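Local coordinates for cytoplasmic export protein 1 (Saccharomyces cerevisiae, PDB 3VWA) that binds tRNA and takes part in the nuclear tRNA export machinery, probably handing aminoacylated tRNAs on toward translation at the nuclear pore complex, at residues F287-L292 with S333-F338. Numbering follows the deposited sequence.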
ATOM      1  N   PHE A 287       9.432   1.696  -3.430  1.00 27.68           N
ATOM      2  CA  PHE A 287      10.831   1.866  -3.061  1.00 27.31           C
ATOM      3  C   PHE A 287      10.961   1.396  -1.634  1.00 31.63           C
ATOM      4  O   PHE A 287      11.613   0.363  -1.361  1.00 32.00           O
ATOM      5  CB  PHE A 287      11.270   3.342  -3.208  1.00 25.76           C
ATOM      6  CG  PHE A 287      12.748   3.533  -3.377  1.00 28.91           C
ATOM      7  CD1 PHE A 287      13.641   2.497  -3.128  1.00 29.63           C
ATOM      8  CD2 PHE A 287      13.261   4.787  -3.748  1.00 29.45           C
ATOM      9  CE1 PHE A 287      15.004   2.694  -3.255  1.00 32.29           C
ATOM     10  CE2 PHE A 287      14.631   4.981  -3.898  1.00 29.81           C
ATOM     11  CZ  PHE A 287      15.501   3.936  -3.646  1.00 31.15           C
ATOM     12  N   ILE A 288      10.315   2.122  -0.709  1.00 30.54           N
ATOM     13  CA  ILE A 288      10.473   1.793   0.706  1.00 27.73           C
ATOM     14  C   ILE A 288      10.023   0.361   1.079  1.00 28.39           C
ATOM     15  O   ILE A 288      10.801  -0.417   1.663  1.00 28.13           O
ATOM     16  CB  ILE A 288       9.842   2.875   1.637  1.00 27.58           C
ATOM     17  CG1 ILE A 288      10.508   4.228   1.412  1.00 27.36           C
ATOM     18  CG2 ILE A 288       9.973   2.465   3.074  1.00 29.81           C
ATOM     19  CD1 ILE A 288       9.832   5.400   2.112  1.00 28.01           C
ATOM     20  N   ILE A 289       8.776   0.016   0.762  1.00 24.75           N
ATOM     21  CA  ILE A 289       8.212  -1.276   1.172  1.00 24.03           C
ATOM     22  C   ILE A 289       8.986  -2.515   0.649  1.00 26.32           C
ATOM     23  O   ILE A 289       9.230  -3.445   1.406  1.00 30.06           O
ATOM     24  CB  ILE A 289       6.703  -1.416   0.815  1.00 22.80           C
ATOM     25  CG1 ILE A 289       5.794  -0.529   1.715  1.00 23.46           C
ATOM     26  CG2 ILE A 289       6.261  -2.822   1.042  1.00 22.54           C
ATOM     27  CD1 ILE A 289       4.350  -0.486   1.229  1.00 19.33           C
ATOM     28  N   PRO A 290       9.282  -2.576  -0.663  1.00 27.39           N
ATOM     29  CA  PRO A 290      10.003  -3.706  -1.156  1.00 26.09           C
ATOM     30  C   PRO A 290      11.409  -3.808  -0.584  1.00 28.28           C
ATOM     31  O   PRO A 290      11.842  -4.924  -0.330  1.00 27.31           O
ATOM     32  CB  PRO A 290      10.038  -3.512  -2.704  1.00 31.32           C
ATOM     33  CG  PRO A 290       9.342  -2.245  -3.003  1.00 31.71           C
ATOM     34  CD  PRO A 290       8.883  -1.614  -1.716  1.00 28.55           C
ATOM     35  N   GLU A 291      12.112  -2.692  -0.361  1.00 25.77           N
ATOM     36  CA  GLU A 291      13.420  -2.769   0.325  1.00 27.12           C
ATOM     37  C   GLU A 291      13.329  -3.275   1.774  1.00 31.73           C
ATOM     38  O   GLU A 291      14.132  -4.145   2.184  1.00 32.51           O
ATOM     39  CB  GLU A 291      14.181  -1.419   0.292  1.00 29.33           C
ATOM     40  CG  GLU A 291      14.488  -0.891  -1.109  1.00 27.44           C
ATOM     41  CD  GLU A 291      15.517  -1.722  -1.899  1.00 34.57           C
ATOM     42  OE1 GLU A 291      15.875  -2.871  -1.502  1.00 39.41           O
ATOM     43  OE2 GLU A 291      15.995  -1.212  -2.935  1.00 37.46           O
ATOM     44  N   LEU A 292      12.361  -2.767   2.554  1.00 25.24           N
ATOM     45  CA  LEU A 292      12.132  -3.336   3.891  1.00 25.93           C
ATOM     46  C   LEU A 292      11.842  -4.803   3.827  1.00 23.02           C
ATOM     47  O   LEU A 292      12.388  -5.591   4.577  1.00 22.86           O
ATOM     48  CB  LEU A 292      10.883  -2.751   4.552  1.00 24.12           C
ATOM     49  CG  LEU A 292      11.062  -2.103   5.911  1.00 27.16           C
ATOM     50  CD1 LEU A 292       9.770  -1.662   6.614  1.00 25.37           C
ATOM     51  CD2 LEU A 292      12.057  -2.829   6.840  1.00 26.38           C
ATOM     52  N   SER A 333      -1.082  -2.131   3.717  1.00 34.31           N
ATOM     53  CA  SER A 333      -2.521  -1.996   3.888  1.00 37.92           C
ATOM     54  C   SER A 333      -2.976  -0.583   3.537  1.00 42.08           C
ATOM     55  O   SER A 333      -3.904  -0.419   2.763  1.00 37.16           O
ATOM     56  CB  SER A 333      -2.953  -2.349   5.308  1.00 40.40           C
ATOM     57  OG  SER A 333      -4.292  -1.899   5.543  1.00 52.84           O
ATOM     58  N   GLU A 334      -2.311   0.429   4.101  1.00 40.79           N
ATOM     59  CA  GLU A 334      -2.727   1.789   3.881  1.00 38.82           C
ATOM     60  C   GLU A 334      -2.748   2.123   2.389  1.00 39.23           C
ATOM     61  O   GLU A 334      -3.662   2.805   1.923  1.00 36.57           O
ATOM     62  CB  GLU A 334      -1.843   2.795   4.630  1.00 40.67           C
ATOM     63  CG  GLU A 334      -2.327   4.223   4.363  1.00 40.89           C
ATOM     64  CD  GLU A 334      -1.284   5.287   4.686  1.00 45.29           C
ATOM     65  OE1 GLU A 334      -0.869   5.399   5.853  1.00 48.59           O
ATOM     66  OE2 GLU A 334      -0.891   6.042   3.779  1.00 49.78           O
ATOM     67  N   THR A 335      -1.752   1.638   1.646  1.00 34.72           N
ATOM     68  CA  THR A 335      -1.614   1.980   0.231  1.00 31.22           C
ATOM     69  C   THR A 335      -2.292   0.928  -0.639  1.00 33.90           C
ATOM     70  O   THR A 335      -2.259   1.005  -1.864  1.00 35.57           O
ATOM     71  CB  THR A 335      -0.138   2.062  -0.210  1.00 30.90           C
ATOM     72  OG1 THR A 335       0.548   0.833   0.108  1.00 29.13           O
ATOM     73  CG2 THR A 335       0.582   3.243   0.451  1.00 31.48           C
ATOM     74  N   ASN A 336      -2.861  -0.091  -0.018  1.00 35.65           N
ATOM     75  CA  ASN A 336      -3.379  -1.192  -0.803  1.00 38.81           C
ATOM     76  C   ASN A 336      -2.441  -1.656  -1.948  1.00 40.81           C
ATOM     77  O   ASN A 336      -2.906  -1.901  -3.057  1.00 42.54           O
ATOM     78  CB  ASN A 336      -4.778  -0.851  -1.345  1.00 42.06           C
ATOM     79  CG  ASN A 336      -5.524  -2.083  -1.818  1.00 46.39           C
ATOM     80  OD1 ASN A 336      -5.386  -3.156  -1.233  1.00 51.55           O
ATOM     81  ND2 ASN A 336      -6.302  -1.946  -2.894  1.00 45.12           N
ATOM     82  N   THR A 337      -1.136  -1.766  -1.663  1.00 37.34           N
ATOM     83  CA  THR A 337      -0.131  -2.308  -2.577  1.00 38.18           C
ATOM     84  C   THR A 337       0.700  -3.351  -1.829  1.00 34.56           C
ATOM     85  O   THR A 337       0.923  -3.222  -0.642  1.00 33.98           O
ATOM     86  CB  THR A 337       0.879  -1.225  -3.039  1.00 43.25           C
ATOM     87  OG1 THR A 337       1.423  -0.570  -1.881  1.00 47.61           O
ATOM     88  CG2 THR A 337       0.231  -0.175  -3.998  1.00 44.28           C
ATOM     89  N   PHE A 338       1.227  -4.324  -2.546  1.00 32.54           N
ATOM     90  CA  PHE A 338       1.790  -5.522  -1.960  1.00 35.30           C
ATOM     91  C   PHE A 338       2.843  -6.005  -2.915  1.00 34.56           C
ATOM     92  O   PHE A 338       2.540  -6.227  -4.071  1.00 39.08           O
ATOM     93  CB  PHE A 338       0.674  -6.580  -1.858  1.00 36.27           C
ATOM     94  CG  PHE A 338      -0.405  -6.197  -0.906  1.00 34.58           C
ATOM     95  CD1 PHE A 338      -1.559  -5.562  -1.359  1.00 35.67           C
ATOM     96  CD2 PHE A 338      -0.246  -6.407   0.439  1.00 34.73           C
ATOM     97  CE1 PHE A 338      -2.531  -5.136  -0.476  1.00 31.13           C
ATOM     98  CE2 PHE A 338      -1.230  -6.019   1.335  1.00 34.60           C
ATOM     99  CZ  PHE A 338      -2.379  -5.376   0.867  1.00 33.77           C
TER
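Ile289, on helix 283-303, faces the C-terminal end of helix 321-335 and the turn that follows it, with the Ile289 CA 8.3 Å from the CA of Phe338. The two helices lie near the middle of the chain, where the N-terminal kinase-like part probably gives way to the helical, HEAT-repeat part, and the contact illustrates how one aliphatic branch on a helix flank can reach both the last turn of a second helix and the loop that leaves it. That terminus closes in a Schellman motif: Asn336 takes a positive phi of 44°, and its backbone N reaches Ser333 O at 3.0 Å, turning the chain away from the helix and into extended Thr337. In helix 283-303, the nitrogen of Pro290 has no hydrogen to give to the preceding turn, and the helix is kinked there.

Only a small area is buried, 70 Å² in all, and the touching is done by the end of one side chain. With CG1 of Ile289 anti to its carbonyl carbon (chi1 -72°) and the side chain extended beyond it, CD1 is carried across to two threonine hydroxyls. No hydrogen bond crosses; the meeting is a loose, non-polar approach of the methyl to the two oxygens. Thr335 OG1 also bonds to Leu331 O, one turn back in its own helix, so this hydroxyl has a polar partner despite the aliphatic neighbour. Outside the two segments, Ile289 also packs on Thr332 and Pro339, while both threonines touch Glu285. Thr335 and Thr337 bring their hydroxyls to 2.6 Å, OG1 to OG1, and Ile289 CD1 lies beside the pair, 4.2 Å from Thr335 OG1 and 4.3 Å from Thr337 OG1.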